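Local coordinates for proton-dependent oligopeptide transporter family protein (Xanthomonas campestris, PDB 6EI3) that probably carries short peptides across the membrane by coupling their movement to that of protons, as members of the major facilitator superfamily's POT family do, at residues Ala47-Ile50 with Leu51-Met55; Ser304-Asp307 with Gln308-Ser311; Thr327-Gln330 with Met331-Leu334; Leu439-Thr442 with Val443-Trp447; Leu446-Leu449 with Leu450-Val453. One frame throughout, in Å; residues are numbered along the deposited sequence. Where two conformers were deposited one is given.

Contact 1 (Ala47-Ile50 with Leu51-Met55). With 78M ((2S)-2,3-dihydroxypropyl(7Z)-pentadec-7-enoate), chain G.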
# COMPACT_ATOMS: atom_id res chain seq x y z
N ALA A 47 -17.05 -8.15 -3.70
CA ALA A 47 -15.88 -8.09 -4.58
C ALA A 47 -14.84 -7.14 -4.02
O ALA A 47 -13.67 -7.48 -4.00
CB ALA A 47 -16.27 -7.69 -6.00
N LYS A 48 -15.28 -5.98 -3.45
CA LYS A 48 -14.37 -5.00 -2.82
C LYS A 48 -13.69 -5.64 -1.59
O LYS A 48 -12.50 -5.45 -1.37
CB LYS A 48 -15.12 -3.75 -2.35
CG LYS A 48 -15.61 -2.85 -3.45
CD LYS A 48 -16.39 -1.70 -2.83
CE LYS A 48 -17.21 -0.98 -3.86
NZ LYS A 48 -17.92 0.18 -3.25
N HIS A 49 -14.48 -6.41 -0.81
CA HIS A 49 -14.00 -7.07 0.40
C HIS A 49 -12.83 -7.96 0.10
O HIS A 49 -11.83 -7.87 0.78
CB HIS A 49 -15.12 -7.84 1.11
CG HIS A 49 -14.84 -8.02 2.57
ND1 HIS A 49 -15.16 -7.03 3.49
CD2 HIS A 49 -14.18 -9.02 3.20
CE1 HIS A 49 -14.72 -7.48 4.66
NE2 HIS A 49 -14.11 -8.66 4.52
N ILE A 50 -12.94 -8.79 -0.97
CA ILE A 50 -11.88 -9.68 -1.40
C ILE A 50 -10.61 -8.92 -1.87
O ILE A 50 -9.50 -9.27 -1.47
CB ILE A 50 -12.42 -10.66 -2.49
CG1 ILE A 50 -13.53 -11.56 -1.92
CG2 ILE A 50 -11.28 -11.50 -3.11
CD1 ILE A 50 -14.51 -12.16 -2.95
N LEU A 51 -10.78 -7.92 -2.75
CA LEU A 51 -9.66 -7.14 -3.30
C LEU A 51 -8.89 -6.42 -2.18
O LEU A 51 -7.66 -6.49 -2.12
CB LEU A 51 -10.23 -6.13 -4.33
CG LEU A 51 -9.29 -5.21 -5.16
CD1 LEU A 51 -8.80 -3.98 -4.36
CD2 LEU A 51 -8.14 -5.96 -5.82
N HIS A 52 -9.63 -5.72 -1.31
CA HIS A 52 -9.02 -4.94 -0.25
C HIS A 52 -8.45 -5.85 0.86
O HIS A 52 -7.44 -5.49 1.44
CB HIS A 52 -10.00 -3.87 0.25
CG HIS A 52 -10.23 -2.83 -0.80
ND1 HIS A 52 -9.27 -1.88 -1.11
CD2 HIS A 52 -11.29 -2.66 -1.64
CE1 HIS A 52 -9.74 -1.20 -2.14
NE2 HIS A 52 -10.96 -1.61 -2.48
N SER A 53 -9.02 -7.07 1.07
CA SER A 53 -8.43 -8.05 2.01
C SER A 53 -7.09 -8.55 1.44
O SER A 53 -6.12 -8.71 2.17
CB SER A 53 -9.37 -9.24 2.22
OG SER A 53 -10.49 -8.81 2.97
N PHE A 54 -7.06 -8.82 0.12
CA PHE A 54 -5.86 -9.21 -0.62
C PHE A 54 -4.75 -8.12 -0.48
O PHE A 54 -3.61 -8.45 -0.17
CB PHE A 54 -6.22 -9.43 -2.11
CG PHE A 54 -5.03 -9.65 -3.01
CD1 PHE A 54 -4.37 -10.88 -3.04
CD2 PHE A 54 -4.56 -8.63 -3.83
CE1 PHE A 54 -3.27 -11.08 -3.87
CE2 PHE A 54 -3.44 -8.83 -4.65
CZ PHE A 54 -2.80 -10.05 -4.66
N MET A 55 -5.10 -6.83 -0.72
CA MET A 55 -4.19 -5.68 -0.57
C MET A 55 -3.65 -5.61 0.88
O MET A 55 -2.46 -5.33 1.09
CB MET A 55 -4.87 -4.38 -0.98
CG MET A 55 -5.10 -4.26 -2.51
SD MET A 55 -3.58 -4.54 -3.48
CE MET A 55 -2.68 -3.08 -3.07
O21 78M G . -17.71 -11.78 3.18
C20 78M G . -17.10 -13.07 3.13
C18 78M G . -15.90 -13.06 2.21
O19 78M G . -16.32 -13.01 0.85
C17 78M G . -14.98 -14.24 2.43
O2 78M G . -13.63 -13.72 2.53
C1 78M G . -12.87 -13.66 1.43
O1 78M G . -13.28 -13.88 0.32
C2 78M G . -11.47 -13.25 1.75
C3 78M G . -10.41 -13.86 0.85
C4 78M G . -9.24 -12.92 0.65
C5 78M G . -7.96 -13.58 0.18
C6 78M G . -6.71 -12.75 0.46
C7 78M G . -6.19 -12.92 1.85
C8 78M G . -5.11 -12.36 2.36
C9 78M G . -4.59 -12.55 3.75
C10 78M G . -4.95 -11.43 4.70
C11 78M G . -4.08 -11.37 5.95
C12 78M G . -4.45 -10.23 6.87
C13 78M G . -3.45 -9.92 7.96
C15 78M G . -2.93 -8.41 9.92
C14 78M G . -3.78 -8.64 8.70

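Contact 2 (Ser304-Asp307 with Gln308-Ser311)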
# COMPACT_ATOMS: atom_id res chain seq x y z
N SER A 304 -6.89 4.62 1.24
CA SER A 304 -8.29 4.17 1.18
C SER A 304 -8.85 4.57 -0.17
O SER A 304 -9.53 3.79 -0.80
CB SER A 304 -9.14 4.85 2.26
OG SER A 304 -8.64 4.55 3.54
N LEU A 305 -8.57 5.79 -0.59
CA LEU A 305 -9.05 6.36 -1.84
C LEU A 305 -8.26 5.87 -3.05
O LEU A 305 -8.83 5.60 -4.11
CB LEU A 305 -9.00 7.90 -1.74
CG LEU A 305 -10.25 8.57 -1.13
CD1 LEU A 305 -10.38 8.33 0.37
CD2 LEU A 305 -10.22 10.06 -1.37
N PHE A 306 -6.95 5.72 -2.88
CA PHE A 306 -6.08 5.31 -3.97
C PHE A 306 -6.30 3.86 -4.42
O PHE A 306 -6.42 3.63 -5.62
CB PHE A 306 -4.60 5.57 -3.58
CG PHE A 306 -3.61 5.23 -4.67
CD1 PHE A 306 -3.52 6.01 -5.81
CD2 PHE A 306 -2.77 4.13 -4.55
CE1 PHE A 306 -2.62 5.68 -6.83
CE2 PHE A 306 -1.87 3.80 -5.57
CZ PHE A 306 -1.80 4.58 -6.70
N ASP A 307 -6.35 2.89 -3.49
CA ASP A 307 -6.49 1.46 -3.82
C ASP A 307 -7.87 1.07 -4.39
O ASP A 307 -7.99 0.03 -5.04
CB ASP A 307 -6.08 0.57 -2.63
CG ASP A 307 -4.54 0.46 -2.55
OD1 ASP A 307 -3.89 0.36 -3.62
OD2 ASP A 307 -4.00 0.49 -1.42
N GLN A 308 -8.88 1.93 -4.23
CA GLN A 308 -10.22 1.70 -4.77
C GLN A 308 -10.32 1.93 -6.30
O GLN A 308 -11.36 1.64 -6.89
CB GLN A 308 -11.26 2.52 -4.01
CG GLN A 308 -11.59 1.96 -2.64
CD GLN A 308 -12.70 2.76 -2.02
OE1 GLN A 308 -13.88 2.58 -2.34
NE2 GLN A 308 -12.33 3.74 -1.21
N LYS A 309 -9.25 2.38 -6.96
CA LYS A 309 -9.29 2.49 -8.43
C LYS A 309 -9.38 1.08 -9.09
O LYS A 309 -9.88 0.95 -10.22
CB LYS A 309 -8.12 3.32 -8.97
CG LYS A 309 -6.75 2.74 -8.74
CD LYS A 309 -5.66 3.79 -8.91
CE LYS A 309 -4.30 3.14 -8.95
NZ LYS A 309 -4.02 2.34 -7.73
N ALA A 310 -8.96 0.04 -8.34
CA ALA A 310 -8.99 -1.33 -8.82
C ALA A 310 -10.29 -2.04 -8.39
O ALA A 310 -10.49 -3.19 -8.73
CB ALA A 310 -7.75 -2.09 -8.33
N SER A 311 -11.16 -1.35 -7.65
CA SER A 311 -12.38 -1.99 -7.18
C SER A 311 -13.60 -1.12 -7.48
O SER A 311 -14.22 -1.29 -8.52
CB SER A 311 -12.24 -2.36 -5.70
OG SER A 311 -12.12 -1.22 -4.87
O HOH W 1 -5.57 0.09 -7.12

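Contact 3 (Thr327-Gln330 with Met331-Leu334). With 78M ((2S)-2,3-dihydroxypropyl(7Z)-pentadec-7-enoate), chain K.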
# COMPACT_ATOMS: atom_id res chain seq x y z
N THR A 327 -12.58 -2.44 -22.29
CA THR A 327 -13.13 -3.03 -21.07
C THR A 327 -12.75 -2.13 -19.90
O THR A 327 -11.68 -1.53 -19.92
CB THR A 327 -12.78 -4.53 -20.96
OG1 THR A 327 -13.44 -5.08 -19.84
CG2 THR A 327 -11.28 -4.80 -20.93
N ALA A 328 -13.66 -1.96 -18.93
CA ALA A 328 -13.51 -1.05 -17.78
C ALA A 328 -12.13 -1.07 -17.08
O ALA A 328 -11.59 -0.01 -16.74
CB ALA A 328 -14.63 -1.29 -16.76
N SER A 329 -11.60 -2.28 -16.83
CA SER A 329 -10.31 -2.50 -16.14
C SER A 329 -9.13 -1.81 -16.82
O SER A 329 -8.19 -1.41 -16.13
CB SER A 329 -10.04 -3.99 -15.96
OG SER A 329 -10.77 -4.50 -14.85
N GLN A 330 -9.18 -1.63 -18.15
CA GLN A 330 -8.10 -0.98 -18.90
C GLN A 330 -7.83 0.47 -18.47
O GLN A 330 -6.72 0.97 -18.69
CB GLN A 330 -8.36 -1.03 -20.40
CG GLN A 330 -8.30 -2.45 -20.97
CD GLN A 330 -8.57 -2.38 -22.44
OE1 GLN A 330 -9.69 -2.17 -22.86
NE2 GLN A 330 -7.53 -2.47 -23.24
N MET A 331 -8.82 1.14 -17.84
CA MET A 331 -8.67 2.53 -17.37
C MET A 331 -7.56 2.64 -16.34
O MET A 331 -6.99 3.71 -16.19
CB MET A 331 -9.98 3.06 -16.76
CG MET A 331 -11.09 3.27 -17.80
SD MET A 331 -10.65 4.38 -19.17
CE MET A 331 -10.89 5.98 -18.40
N GLN A 332 -7.24 1.53 -15.64
CA GLN A 332 -6.16 1.49 -14.65
C GLN A 332 -4.80 1.82 -15.26
O GLN A 332 -3.93 2.28 -14.54
CB GLN A 332 -6.15 0.17 -13.87
CG GLN A 332 -7.35 0.05 -12.92
CD GLN A 332 -7.52 -1.37 -12.46
OE1 GLN A 332 -7.06 -1.75 -11.40
NE2 GLN A 332 -8.13 -2.20 -13.28
N ALA A 333 -4.65 1.70 -16.61
CA ALA A 333 -3.40 2.07 -17.30
C ALA A 333 -3.14 3.57 -17.19
O ALA A 333 -2.00 4.00 -17.38
CB ALA A 333 -3.47 1.66 -18.75
N LEU A 334 -4.18 4.36 -16.89
CA LEU A 334 -4.01 5.81 -16.78
C LEU A 334 -3.16 6.21 -15.60
O LEU A 334 -2.48 7.22 -15.68
CB LEU A 334 -5.35 6.55 -16.70
CG LEU A 334 -6.21 6.61 -17.96
CD1 LEU A 334 -7.55 7.23 -17.63
CD2 LEU A 334 -5.53 7.43 -19.07
O21 78M K . -15.79 10.35 -26.04
C20 78M K . -15.13 10.07 -27.26
C18 78M K . -13.94 9.16 -27.04
O19 78M K . -13.01 9.78 -26.14
C17 78M K . -13.24 8.77 -28.32
O2 78M K . -12.38 7.68 -27.92
C1 78M K . -12.54 6.48 -28.49
O1 78M K . -13.21 6.28 -29.47
C2 78M K . -11.82 5.42 -27.71
C3 78M K . -12.61 5.00 -26.48
C4 78M K . -11.80 4.15 -25.52
C5 78M K . -12.24 4.29 -24.07
C6 78M K . -11.84 5.61 -23.39
C7 78M K . -10.36 5.69 -23.20
C8 78M K . -9.71 6.49 -22.38
C9 78M K . -8.22 6.51 -22.22
C10 78M K . -7.74 5.44 -21.23
C11 78M K . -7.31 4.10 -21.84
C12 78M K . -5.89 4.06 -22.38
C13 78M K . -4.80 4.23 -21.33
C15 78M K . -2.36 4.60 -20.85
C14 78M K . -3.42 4.44 -21.91

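Contact 4 (Leu439-Thr442 with Val443-Trp447). With 78M ((2S)-2,3-dihydroxypropyl(7Z)-pentadec-7-enoate), chain O.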
# COMPACT_ATOMS: atom_id res chain seq x y z
N LEU A 439 2.56 -0.63 6.20
CA LEU A 439 1.40 -0.70 7.09
C LEU A 439 0.41 0.46 6.84
O LEU A 439 -0.75 0.31 7.18
CB LEU A 439 1.82 -0.77 8.57
CG LEU A 439 2.59 -2.03 9.00
CD1 LEU A 439 3.02 -1.93 10.47
CD2 LEU A 439 1.77 -3.32 8.75
N THR A 440 0.88 1.60 6.28
CA THR A 440 0.05 2.75 5.94
C THR A 440 -0.99 2.33 4.88
O THR A 440 -2.16 2.66 5.02
CB THR A 440 0.93 3.96 5.56
OG1 THR A 440 1.79 4.23 6.66
CG2 THR A 440 0.14 5.21 5.27
N THR A 441 -0.55 1.54 3.87
CA THR A 441 -1.44 0.97 2.85
C THR A 441 -2.35 -0.06 3.49
O THR A 441 -3.55 -0.04 3.20
CB THR A 441 -0.63 0.32 1.73
OG1 THR A 441 0.06 1.34 1.04
CG2 THR A 441 -1.52 -0.46 0.73
N THR A 442 -1.80 -0.97 4.36
CA THR A 442 -2.63 -1.98 5.04
C THR A 442 -3.79 -1.27 5.74
O THR A 442 -4.94 -1.63 5.51
CB THR A 442 -1.79 -2.83 6.05
OG1 THR A 442 -0.90 -3.67 5.33
CG2 THR A 442 -2.65 -3.72 6.96
N VAL A 443 -3.48 -0.23 6.56
CA VAL A 443 -4.49 0.50 7.35
C VAL A 443 -5.47 1.28 6.43
O VAL A 443 -6.67 1.21 6.68
CB VAL A 443 -3.86 1.35 8.49
CG1 VAL A 443 -4.92 2.14 9.27
CG2 VAL A 443 -3.07 0.46 9.45
N GLY A 444 -5.00 1.91 5.35
CA GLY A 444 -5.91 2.56 4.42
C GLY A 444 -6.92 1.58 3.81
O GLY A 444 -8.10 1.92 3.64
N ASN A 445 -6.49 0.34 3.51
CA ASN A 445 -7.36 -0.70 2.99
C ASN A 445 -8.34 -1.20 4.04
O ASN A 445 -9.47 -1.52 3.69
CB ASN A 445 -6.57 -1.85 2.33
CG ASN A 445 -6.08 -1.45 0.97
OD1 ASN A 445 -6.75 -1.65 -0.04
ND2 ASN A 445 -4.97 -0.75 0.92
N LEU A 446 -7.96 -1.16 5.34
CA LEU A 446 -8.85 -1.51 6.43
C LEU A 446 -10.03 -0.53 6.44
O LEU A 446 -11.17 -0.98 6.61
CB LEU A 446 -8.14 -1.51 7.81
CG LEU A 446 -9.04 -1.54 9.07
CD1 LEU A 446 -9.87 -2.85 9.18
CD2 LEU A 446 -8.23 -1.28 10.37
N TRP A 447 -9.77 0.80 6.24
CA TRP A 447 -10.86 1.78 6.26
C TRP A 447 -11.91 1.48 5.18
O TRP A 447 -13.09 1.77 5.39
CB TRP A 447 -10.37 3.24 6.15
CG TRP A 447 -9.31 3.67 7.14
CD1 TRP A 447 -8.24 4.47 6.87
CD2 TRP A 447 -9.23 3.34 8.53
NE1 TRP A 447 -7.50 4.66 8.01
CE2 TRP A 447 -8.08 3.98 9.05
CE3 TRP A 447 -10.02 2.57 9.41
CZ2 TRP A 447 -7.71 3.88 10.39
CZ3 TRP A 447 -9.64 2.46 10.74
CH2 TRP A 447 -8.48 3.09 11.21
O21 78M O . 3.72 14.59 17.77
C20 78M O . 4.15 13.31 18.22
C18 78M O . 2.98 12.48 18.69
O19 78M O . 2.30 13.15 19.75
C17 78M O . 3.40 11.10 19.14
O2 78M O . 2.20 10.30 19.12
C1 78M O . 2.34 8.97 19.18
O1 78M O . 3.38 8.40 19.42
C2 78M O . 1.03 8.27 18.91
C3 78M O . 1.07 7.39 17.67
C4 78M O . -0.21 7.48 16.84
C5 78M O . -1.00 6.18 16.77
C6 78M O . -0.48 5.16 15.76
C7 78M O . -1.31 5.10 14.52
C8 78M O . -2.10 4.11 14.14
C9 78M O . -2.94 4.08 12.90
C10 78M O . -4.32 4.70 13.13
C11 78M O . -4.76 5.68 12.06
C12 78M O . -5.67 6.78 12.60
C13 78M O . -6.01 7.89 11.61
C15 78M O . -7.63 8.76 9.90
C14 78M O . -7.12 7.55 10.63

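Contact 5 (Leu446-Leu449 with Leu450-Val453). With 78M ((2S)-2,3-dihydroxypropyl(7Z)-pentadec-7-enoate), chain O.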
# COMPACT_ATOMS: atom_id res chain seq x y z
N LEU A 446 -7.96 -1.16 5.34
CA LEU A 446 -8.85 -1.51 6.43
C LEU A 446 -10.03 -0.53 6.44
O LEU A 446 -11.17 -0.98 6.61
CB LEU A 446 -8.14 -1.51 7.81
CG LEU A 446 -9.04 -1.54 9.07
CD1 LEU A 446 -9.87 -2.85 9.18
CD2 LEU A 446 -8.23 -1.28 10.37
N TRP A 447 -9.77 0.80 6.24
CA TRP A 447 -10.86 1.78 6.26
C TRP A 447 -11.91 1.48 5.18
O TRP A 447 -13.09 1.77 5.39
CB TRP A 447 -10.37 3.24 6.15
CG TRP A 447 -9.31 3.67 7.14
CD1 TRP A 447 -8.24 4.47 6.87
CD2 TRP A 447 -9.23 3.34 8.53
NE1 TRP A 447 -7.50 4.66 8.01
CE2 TRP A 447 -8.08 3.98 9.05
CE3 TRP A 447 -10.02 2.57 9.41
CZ2 TRP A 447 -7.71 3.88 10.39
CZ3 TRP A 447 -9.64 2.46 10.74
CH2 TRP A 447 -8.48 3.09 11.21
N VAL A 448 -11.49 0.91 4.02
CA VAL A 448 -12.40 0.53 2.93
C VAL A 448 -13.26 -0.65 3.42
O VAL A 448 -14.48 -0.62 3.29
CB VAL A 448 -11.66 0.17 1.62
CG1 VAL A 448 -12.65 -0.23 0.52
CG2 VAL A 448 -10.74 1.30 1.15
N LEU A 449 -12.62 -1.69 4.00
CA LEU A 449 -13.33 -2.85 4.54
C LEU A 449 -14.35 -2.44 5.59
O LEU A 449 -15.49 -2.92 5.55
CB LEU A 449 -12.36 -3.86 5.16
CG LEU A 449 -11.37 -4.59 4.23
CD1 LEU A 449 -10.71 -5.75 5.00
CD2 LEU A 449 -12.09 -5.16 2.98
N LEU A 450 -13.98 -1.49 6.48
CA LEU A 450 -14.87 -0.98 7.53
C LEU A 450 -16.07 -0.24 6.96
O LEU A 450 -17.17 -0.38 7.48
CB LEU A 450 -14.12 -0.11 8.55
CG LEU A 450 -13.36 -0.88 9.64
CD1 LEU A 450 -12.64 0.08 10.59
CD2 LEU A 450 -14.29 -1.82 10.44
N SER A 451 -15.86 0.53 5.86
CA SER A 451 -16.94 1.25 5.18
C SER A 451 -17.98 0.30 4.56
O SER A 451 -19.16 0.64 4.56
CB SER A 451 -16.41 2.23 4.14
OG SER A 451 -15.98 1.54 2.97
N ASN A 452 -17.52 -0.88 4.05
CA ASN A 452 -18.35 -1.94 3.46
C ASN A 452 -19.32 -2.52 4.47
O ASN A 452 -20.43 -2.88 4.11
CB ASN A 452 -17.46 -3.10 2.94
CG ASN A 452 -17.12 -3.07 1.48
OD1 ASN A 452 -17.69 -2.32 0.68
ND2 ASN A 452 -16.17 -3.93 1.09
N VAL A 453 -18.86 -2.67 5.72
CA VAL A 453 -19.62 -3.24 6.83
C VAL A 453 -20.66 -2.21 7.28
O VAL A 453 -21.83 -2.55 7.42
CB VAL A 453 -18.69 -3.69 8.00
CG1 VAL A 453 -19.49 -4.03 9.25
CG2 VAL A 453 -17.81 -4.87 7.58
O21 78M O . 3.72 14.59 17.77
C20 78M O . 4.15 13.31 18.22
C18 78M O . 2.98 12.48 18.69
O19 78M O . 2.30 13.15 19.75
C17 78M O . 3.40 11.10 19.14
O2 78M O . 2.20 10.30 19.12
C1 78M O . 2.34 8.97 19.18
O1 78M O . 3.38 8.40 19.42
C2 78M O . 1.03 8.27 18.91
C3 78M O . 1.07 7.39 17.67
C4 78M O . -0.21 7.48 16.84
C5 78M O . -1.00 6.18 16.77
C6 78M O . -0.48 5.16 15.76
C7 78M O . -1.31 5.10 14.52
C8 78M O . -2.10 4.11 14.14
C9 78M O . -2.94 4.08 12.90
C10 78M O . -4.32 4.70 13.13
C11 78M O . -4.76 5.68 12.06
C12 78M O . -5.67 6.78 12.60
C13 78M O . -6.01 7.89 11.61
C15 78M O . -7.63 8.76 9.90
C14 78M O . -7.12 7.55 10.63

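Contact 1 (Ala47-Ile50 with Leu51-Met55)
With chi1 at -71°, S53 places OG anti to its own carbonyl carbon and beside its backbone N, so the hydroxyl folds back one helical turn onto H49. S53 OG donates to H49 O over 2.7 Å, while S53 N gives the same oxygen its regular helical bond. The two donors arrive from opposite faces of the H49 carbonyl plane, the hydroxyl tilted 34° out of it. The hydroxyl also lies obliquely by the H49 imidazole, with S53 OG 3.7 Å from H49 CD2.

A similar first torsion in H52, -67°, lays its imidazole against the preceding turn. H52 CD2 comes within 3.1 Å of K48 O, which meets the ring at its edge, and CB of K48 packs on the same carbon. L51 CD1 covers one ring face, 3.6 Å above its plane and over its centre. Both ring nitrogens are bonded beyond the turn, ND1 to N445 and NE2 to S311.

I50 turns to the lipid, its CG1 3.2 Å from O1 of the monoacylglycerol, whose acyl chain runs on past S53 and F54. This is a transmembrane helix turn with a serine hydroxyl folded onto the i-4 carbonyl, beside a bound monoacylglycerol whose pocket includes I50, S53 and F54.

Contact 2 (Ser304-Asp307 with Gln308-Ser311)
K309 bends back over F306, and its side chain can be followed from the backbone outward. CB lies near F306 O, and K309 CG comes closer, 3.3 Å from F306 O. Chi1 of 64° sets CG between the backbone N and the carbonyl carbon, which turns the chain back towards the end of the helix. CD still lies against F306 O and begins to meet the ring at CE1. K309 CE sits over the ring face in a CH-pi contact, 4.0 Å from the F306 centroid. The bend at chi4 then brings K309 NZ over the same face, 3.5 Å from the F306 centroid and 22° off the ring normal, a cation-pi interaction with the ammonium offset toward the rim near CZ.

NZ also makes a weak bond to F306 O, and a water accepts from K309 NZ at 2.8 Å and donates to D307 O. The carboxylate of D307 is close but beyond salt-bridge range, with D307 OD1 4.6 Å from K309 NZ; its OD2 is hydrogen-bonded to N445 ND2.

Q308 reaches back to a different carbonyl: along its extended chain Q308 NE2 donates to S304 O over 2.8 Å, nearly straight at 168°, with the acceptor in the amide plane but the donor well above the carbonyl plane. OE1 is taken by T312.

Backbone bonds here are i to i-3 and weak for K309 and A310. The arrangement is that of a transmembrane helix, 281-306, running out through a 3-10 turn into the short helix 312-317.

Contact 3 (Thr327-Gln330 with Met331-Leu334)
The Q332 carboxamide is the flat group that crosses the turn, swinging back so that NE2 reaches the carbonyl of S329. Q332 NE2 lies in the plane of that carbonyl, on a lone pair, 3.0 Å from S329 O, whereas the oxygen is tilted 20° from the plane of the Q332 amide. Q332 N bonds to the same oxygen from above the carbonyl plane, 45° out of it, so one residue grips S329 O twice. Q332 NE2 also packs 3.7 Å from S329 CB, and it has a second acceptor in N23 O. S329 OG is bonded to Q27 OE1 and also lies at N23 O.

The other carboxamide, that of Q330, folds towards the start of the turn. Chi1 of -67° and an extended chain beyond CG put Q330 OE1 3.0 Å from T327 N, and NE2 bonds to L157 O on helix 137-165.

M331 stands apart from these polar groups. CB and CG rest on A328 O, and a bend at chi2 carries M331 SD to the acyl chain of a monoacylglycerol, 3.7 Å from its C10, while chi3 sets only where CE goes. L334 CD2 meets the same carbon, and A333 CB touches the terminal C15.

Repeated i to i-3 bonds, M331 N to A328 O and A333 N to Q330 O among them, mark a 3-10 turn leading into helix 334-357, with one flank forming part of a lipid-binding pocket.

Contact 4 (Leu439-Thr442 with Val443-Trp447)
Hydrogen bonding centres on N445, which grips T441 O twice. N445 ND2 donates to T441 O over 2.8 Å, nearly straight at 171°; the oxygen lies in the amide plane, but ND2 stands above the plane of the T441 carbonyl. The backbone N of N445 makes the regular helical bond to the same oxygen. With chi1 at -77°, CG lies anti to the carbonyl carbon, which turns the carboxamide back along the helix to that acceptor. The amide also bonds outside the helix: OD1 to H52 ND1, and ND2, in addition to T441 O, to D307 OD2. It is therefore fixed in rotation, with its oxygen turned to the imidazole and its NH2 to the carboxylate. Ordinary i to i-4 bonds join V443 to L439 and G444 to T440.

Van der Waals contacts set methyl groups against polar atoms. T441 CG2 packs beside the amide, 3.5 Å from N445 ND2, the two side chains pointing the same way. V443 CG2 settles 3.2 Å from L439 O.

Ring contacts belong to W447. V443 O lies over one face of the W447 indole, 3.5 Å above its plane and offset toward the rim. The lipid tail reaches W447 CZ2, its C14 3.7 Å away.

This length of helix 430-456 sits between three others: N445 and T442 face helix 40-60, T440 and W447 meet helix 281-306, and L439, V443 and L446 lean on helix 248-270.

Contact 5 (Leu446-Leu449 with Leu450-Val453)
L450 lies between L446 and W447, touching each with a different part of its side chain. L450 CG packs against L446 CD1 at 4.0 Å, where the two leucines cross at a slant, while L450 CD1 reaches the benzene part of the indole, 3.8 Å from W447 CE3 and as close to CZ3. It meets that ring at its edge, in plane, with both side chains pointing the same way. With chi1 at -81°, L450 CG stands beside its own backbone N, which leans the leucine back over L446 O.

L449 contributes mainly through its backbone. Its oxygen receives only weak bonds, from N452 N and from V453 N, and V453 CG2 rests 3.6 Å from L449 O. The side chain of L449 turns to H49 and I56 of helix 40-60 and to I250 of helix 248-270.

On another side of the turn S451 OG donates to V448 O over 2.6 Å, tilted 17° from the carbonyl plane. Chi1 of 76° sets OG between its own N and carbonyl carbon, facing V448 O, which also accepts from N452 N.

The chemistry thus divides: an apolar strip of leucines and tryptophan edge continues toward the lipid tail, whereas the serine hydroxyl donates its hydrogen to a carbonyl of its own helix, as a buried polar group in a membrane helix commonly does.

In the fold
From the N terminus, contact 1 comes first, a turn of helix 40-60. Contact 2 follows at the exit of helix 281-306, and contact 3 in the loop leading to helix 334-357; contacts 4 and 5 are successive on helix 430-456, sharing L446 and W447. Each joins adjoining segments, with partners about one turn apart, so none closes a long loop; none nests in or crosses another, though the last two overlap. In space, H52, S311, D307 and N445 tie helices 40-60 and 430-456 to the turn after helix 281-306, where S304 also bonds to G444 O. Contact 5 packs on contacts 1 and 2, and contact 3 touches only contact 2, where Q332 meets A310.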